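Local coordinates for large adhesion protein (Lap) involved in biofilm formation (Marinobacter hydrocarbonoclasticus, PDB 6XI3) that probably extends a biofilm-forming bacterial adhesin away from the cell, as part of a chain of tandem Ig-like beta-sandwich domains with bound calcium, at residues A[32-37]-A[44-49]; A[59-64]-A[71-76]. All coordinates share one frame; numbering follows the deposited sequence.

Interaction 1 (A[32-37]-A[44-49]); sequences VSLDTV and ANLSGT. With EDO (1,2-ethanediol), chain K.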
loop_
_atom_site.group_PDB
_atom_site.type_symbol
_atom_site.label_atom_id
_atom_site.label_comp_id
_atom_site.label_asym_id
_atom_site.label_seq_id
_atom_site.Cartn_x
_atom_site.Cartn_y
_atom_site.Cartn_z
ATOM N N VAL A 32 -47.388 -35.940 27.100
ATOM C CA VAL A 32 -47.013 -34.578 27.541
ATOM C C VAL A 32 -46.940 -33.701 26.287
ATOM O O VAL A 32 -46.539 -34.211 25.248
ATOM C CB VAL A 32 -45.702 -34.624 28.338
ATOM C CG1 VAL A 32 -44.507 -34.982 27.452
ATOM C CG2 VAL A 32 -45.469 -33.338 29.102
ATOM N N SER A 33 -47.351 -32.437 26.374
ATOM C CA SER A 33 -47.169 -31.454 25.281
ATOM C C SER A 33 -46.547 -30.221 25.888
ATOM O O SER A 33 -46.874 -29.918 27.028
ATOM C CB SER A 33 -48.439 -31.125 24.526
ATOM O OG SER A 33 -49.420 -30.673 25.416
ATOM N N LEU A 34 -45.666 -29.577 25.120
ATOM C CA LEU A 34 -45.131 -28.242 25.448
ATOM C C LEU A 34 -46.029 -27.240 24.716
ATOM O O LEU A 34 -45.935 -27.156 23.505
ATOM C CB LEU A 34 -43.673 -28.203 25.010
ATOM C CG LEU A 34 -42.975 -26.858 25.161
ATOM C CD1 LEU A 34 -42.905 -26.423 26.621
ATOM C CD2 LEU A 34 -41.589 -26.949 24.562
ATOM N N ASP A 35 -46.939 -26.590 25.430
ATOM C CA ASP A 35 -48.008 -25.775 24.803
ATOM C C ASP A 35 -47.468 -24.409 24.418
ATOM O O ASP A 35 -47.849 -23.924 23.356
ATOM C CB ASP A 35 -49.190 -25.637 25.729
ATOM C CG ASP A 35 -49.746 -27.016 26.031
ATOM O OD1 ASP A 35 -49.826 -27.821 25.091
ATOM O OD2 ASP A 35 -50.079 -27.255 27.177
ATOM N N THR A 36 -46.645 -23.801 25.254
ATOM C CA THR A 36 -46.094 -22.460 24.939
ATOM C C THR A 36 -44.717 -22.330 25.570
ATOM O O THR A 36 -44.492 -22.838 26.664
ATOM C CB THR A 36 -46.986 -21.286 25.383
ATOM O OG1 THR A 36 -46.772 -21.037 26.766
ATOM C CG2 THR A 36 -48.470 -21.473 25.170
ATOM N N VAL A 37 -43.828 -21.666 24.856
ATOM C CA VAL A 37 -42.557 -21.149 25.403
ATOM C C VAL A 37 -42.665 -19.640 25.260
ATOM O O VAL A 37 -42.850 -19.168 24.093
ATOM C CB VAL A 37 -41.338 -21.680 24.642
ATOM C CG1 VAL A 37 -40.049 -21.012 25.105
ATOM C CG2 VAL A 37 -41.247 -23.184 24.740
ATOM N N ALA A 44 -42.500 -21.676 30.530
ATOM C CA ALA A 44 -43.169 -22.621 29.624
ATOM C C ALA A 44 -44.452 -23.090 30.283
ATOM O O ALA A 44 -44.515 -23.173 31.523
ATOM C CB ALA A 44 -42.266 -23.786 29.318
ATOM N N ASN A 45 -45.401 -23.449 29.439
ATOM C CA ASN A 45 -46.674 -24.087 29.847
ATOM C C ASN A 45 -46.687 -25.477 29.227
ATOM O O ASN A 45 -46.375 -25.605 27.977
ATOM C CB ASN A 45 -47.898 -23.271 29.442
ATOM C CG ASN A 45 -47.863 -21.831 29.912
ATOM O OD1 ASN A 45 -47.064 -21.459 30.784
ATOM N ND2 ASN A 45 -48.779 -21.036 29.360
ATOM N N LEU A 46 -46.990 -26.462 30.078
ATOM C CA LEU A 46 -47.047 -27.906 29.749
ATOM C C LEU A 46 -48.439 -28.419 30.099
ATOM O O LEU A 46 -49.000 -27.950 31.095
ATOM C CB LEU A 46 -46.075 -28.670 30.646
ATOM C CG LEU A 46 -44.660 -28.148 30.707
ATOM C CD1 LEU A 46 -43.912 -28.833 31.820
ATOM C CD2 LEU A 46 -43.971 -28.382 29.383
ATOM N N SER A 47 -48.881 -29.456 29.408
ATOM C CA SER A 47 -50.068 -30.242 29.802
ATOM C C SER A 47 -49.895 -31.700 29.373
ATOM O O SER A 47 -48.965 -32.027 28.605
ATOM C CB SER A 47 -51.331 -29.621 29.238
ATOM O OG SER A 47 -51.250 -29.482 27.827
ATOM N N GLY A 48 -50.770 -32.566 29.865
ATOM C CA GLY A 48 -50.875 -33.912 29.287
ATOM C C GLY A 48 -52.106 -34.638 29.765
ATOM O O GLY A 48 -53.012 -34.009 30.427
ATOM N N THR A 49 -52.126 -35.914 29.435
ATOM C CA THR A 49 -53.228 -36.860 29.711
ATOM C C THR A 49 -52.610 -38.143 30.236
ATOM O O THR A 49 -51.438 -38.431 29.917
ATOM C CB THR A 49 -54.067 -37.134 28.451
ATOM O OG1 THR A 49 -53.203 -37.805 27.526
ATOM C CG2 THR A 49 -54.629 -35.863 27.850
HETATM C C1 EDO K . -45.260 -34.873 22.123
HETATM O O1 EDO K . -45.863 -33.584 22.000
HETATM C C2 EDO K . -45.648 -35.628 23.377
HETATM O O2 EDO K . -46.934 -36.264 23.331
HETATM O O HOH W 1 -45.336 -19.662 29.524
#

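Interaction 2 (A[59-64]-A[71-76]); sequences VAITIT and VNAIAT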
loop_
_atom_site.group_PDB
_atom_site.type_symbol
_atom_site.label_atom_id
_atom_site.label_comp_id
_atom_site.label_asym_id
_atom_site.label_seq_id
_atom_site.Cartn_x
_atom_site.Cartn_y
_atom_site.Cartn_z
ATOM N N VAL A 59 -47.006 -36.666 38.062
ATOM C CA VAL A 59 -46.197 -36.746 36.825
ATOM C C VAL A 59 -44.908 -35.977 37.075
ATOM O O VAL A 59 -44.995 -34.797 37.385
ATOM C CB VAL A 59 -46.927 -36.179 35.609
ATOM C CG1 VAL A 59 -46.070 -36.318 34.366
ATOM C CG2 VAL A 59 -48.288 -36.810 35.409
ATOM N N ALA A 60 -43.767 -36.653 36.996
ATOM C CA ALA A 60 -42.437 -36.013 37.125
ATOM C C ALA A 60 -42.068 -35.461 35.750
ATOM O O ALA A 60 -42.342 -36.112 34.701
ATOM C CB ALA A 60 -41.396 -36.991 37.609
ATOM N N ILE A 61 -41.487 -34.279 35.725
ATOM C CA ILE A 61 -41.194 -33.629 34.436
ATOM C C ILE A 61 -39.752 -33.163 34.481
ATOM O O ILE A 61 -39.337 -32.642 35.520
ATOM C CB ILE A 61 -42.172 -32.482 34.199
ATOM C CG1 ILE A 61 -43.550 -33.022 33.845
ATOM C CG2 ILE A 61 -41.650 -31.554 33.119
ATOM C CD1 ILE A 61 -44.622 -32.060 34.185
ATOM N N THR A 62 -39.028 -33.370 33.399
ATOM C CA THR A 62 -37.723 -32.693 33.198
ATOM C C THR A 62 -37.811 -31.862 31.923
ATOM O O THR A 62 -38.492 -32.264 30.929
ATOM C CB THR A 62 -36.544 -33.667 33.198
ATOM O OG1 THR A 62 -36.792 -34.472 32.048
ATOM C CG2 THR A 62 -36.459 -34.487 34.469
ATOM N N ILE A 63 -37.177 -30.705 31.972
ATOM C CA ILE A 63 -36.949 -29.881 30.763
ATOM C C ILE A 63 -35.441 -29.738 30.670
ATOM O O ILE A 63 -34.858 -29.223 31.634
ATOM C CB ILE A 63 -37.658 -28.529 30.848
ATOM C CG1 ILE A 63 -39.083 -28.686 31.383
ATOM C CG2 ILE A 63 -37.598 -27.879 29.470
ATOM C CD1 ILE A 63 -39.856 -27.413 31.386
ATOM N N THR A 64 -34.868 -30.259 29.588
ATOM C CA THR A 64 -33.416 -30.284 29.332
ATOM C C THR A 64 -33.095 -29.362 28.154
ATOM O O THR A 64 -33.750 -29.458 27.098
ATOM C CB THR A 64 -32.941 -31.718 29.047
ATOM O OG1 THR A 64 -33.412 -32.499 30.137
ATOM C CG2 THR A 64 -31.444 -31.849 28.919
ATOM N N VAL A 71 -34.358 -28.520 34.167
ATOM C CA VAL A 71 -35.388 -28.049 35.109
ATOM C C VAL A 71 -36.190 -29.282 35.537
ATOM O O VAL A 71 -36.667 -30.017 34.649
ATOM C CB VAL A 71 -36.270 -26.944 34.488
ATOM C CG1 VAL A 71 -37.594 -26.829 35.228
ATOM C CG2 VAL A 71 -35.541 -25.605 34.474
ATOM N N ASN A 72 -36.403 -29.428 36.839
ATOM C CA ASN A 72 -37.265 -30.488 37.423
ATOM C C ASN A 72 -38.593 -29.873 37.856
ATOM O O ASN A 72 -38.551 -28.844 38.540
ATOM C CB ASN A 72 -36.594 -31.160 38.615
ATOM C CG ASN A 72 -35.470 -32.052 38.147
ATOM O OD1 ASN A 72 -35.712 -33.074 37.509
ATOM N ND2 ASN A 72 -34.250 -31.588 38.351
ATOM N N ALA A 73 -39.701 -30.506 37.475
ATOM C CA ALA A 73 -41.064 -30.094 37.864
ATOM C C ALA A 73 -41.919 -31.323 38.181
ATOM O O ALA A 73 -41.496 -32.468 37.918
ATOM C CB ALA A 73 -41.688 -29.240 36.789
ATOM N N ILE A 74 -43.061 -31.073 38.799
ATOM C CA ILE A 74 -44.015 -32.142 39.200
ATOM C C ILE A 74 -45.418 -31.573 39.073
ATOM O O ILE A 74 -45.652 -30.380 39.448
ATOM C CB ILE A 74 -43.682 -32.664 40.612
ATOM C CG1 ILE A 74 -44.379 -33.982 40.943
ATOM C CG2 ILE A 74 -43.975 -31.612 41.655
ATOM C CD1 ILE A 74 -43.715 -34.719 42.088
ATOM N N ALA A 75 -46.333 -32.401 38.605
ATOM C CA ALA A 75 -47.755 -32.031 38.472
ATOM C C ALA A 75 -48.632 -33.117 39.062
ATOM O O ALA A 75 -48.181 -34.275 39.064
ATOM C CB ALA A 75 -48.096 -31.850 37.022
ATOM N N THR A 76 -49.868 -32.777 39.443
ATOM C CA THR A 76 -50.832 -33.787 39.953
ATOM C C THR A 76 -51.863 -34.155 38.866
ATOM O O THR A 76 -52.449 -33.284 38.205
ATOM C CB THR A 76 -51.449 -33.357 41.279
ATOM O OG1 THR A 76 -50.449 -33.344 42.304
ATOM C CG2 THR A 76 -52.583 -34.281 41.677
HETATM O O HOH W 2 -38.333 -34.134 37.769
#

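Interaction 1 (A[32-37]-A[44-49])
Ala44 meets the first strand through its methyl group, which rests 3.8 Å from CD1 of Leu34. On the other side of the sheet, Asn45 and Thr36 form a hydrogen-bonded antiparallel pair, and Asn45 N donates to Thr36 O. The side chains of Asn45 and Thr36 pass each other at a slant. Asn45 OD1 accepts from the backbone N of Gly87 on the neighbouring strand 82-89. A water donates to Asn45 OD1 at 2.8 Å and makes a weak, longer contact with Thr36 OG1.

The carbonyl of Asn45 marks a classic beta bulge. Asp35 N, at 2.8 Å, and Thr36 N, at 3.3 Å, both donate to Asn45 O from the same face of its carbonyl plane. Asp35 is the extra residue, and the register shifts by one. This bulge sits in the hairpin of strands 29-38 and 43-51, at one side of a three-stranded sheet of the sandwich.

Leu46 returns to the face of Ala44 and Leu34. Its CD2 lies 3.6 Å from Leu34 CD1, and Leu46 also packs on Val100 of strand 96-105. Ser47 pairs with Ser33 through two backbone bonds; the one from Ser33 N to Ser47 O is 2.8 Å long. The bulge turns Asp35 toward the second strand, and its carboxylate takes one hydroxyl from each strand. Ser47 holds OG between its backbone N and carbonyl carbon (chi1 56°), which brings it to Asp35 from across. There Ser47 OG donates to the syn lone pair of Asp35 OD2 at 2.6 Å. From Asp35's own strand, Ser33 OG donates to Asp35 OD1 at 2.9 Å, from 28° out of the carboxylate plane. The carboxylate is thus held through both oxygens.

Interaction 2 (A[59-64]-A[71-76])
Thr62 turns CG2 anti to its own carbonyl carbon (chi1 64° for OG1), and Asn72 does the same with CG (chi1 -73°). The two side chains therefore lie side by side, and Thr62 CG2 comes 3.4 Å from Asn72 OD1. A water donates to Asn72 OD1 at 2.8 Å and to Ile61 O, tying the amide to the opposite strand.

The two strands form a regular antiparallel beta hairpin at the edge of a four-stranded sheet. Strand 58-64 is also bonded to strand 96-105, while strand 70-76 is outermost within the chain. Val59, Ile61 and Ile63 each form a hydrogen-bonded pair, with Ala75, Ala73 and Val71. Ile61 N meets Ala73 O at 2.8 Å, but from 42° above the carbonyl plane. Val71 N and Ile63 O are 2.7 Å apart.

These three pairs line the face turned to the other sheet. Ile61 CB lies 4.2 Å from Ala73 CB, and both residues pack on Leu85 of strand 82-89. Ile63 and Val71 are likewise 4.2 Å apart between their CB atoms, and both touch Leu93.

In the fold
Interactions 1 and 2 are two successive hairpins in the first modelled domain of the chain. Interaction 1 closes before interaction 2 opens, and strand 58-64 is the next strand after 43-51. Their centres are about 11 Å apart. They belong to different sheets: 32-37 and 44-49 to the three-stranded one, 59-64 and 71-76 to the four-stranded one. The sheets meet face to face, and Leu46 CD1 touches Ile61 CG2 at 3.8 Å. Both contacts thus help form the apolar interior of one Ig-like sandwich. Their centres lie about 62 and 63 Å from the centre of the chain, in its N-terminal domain; further domains follow in tandem, with calcium sites between them.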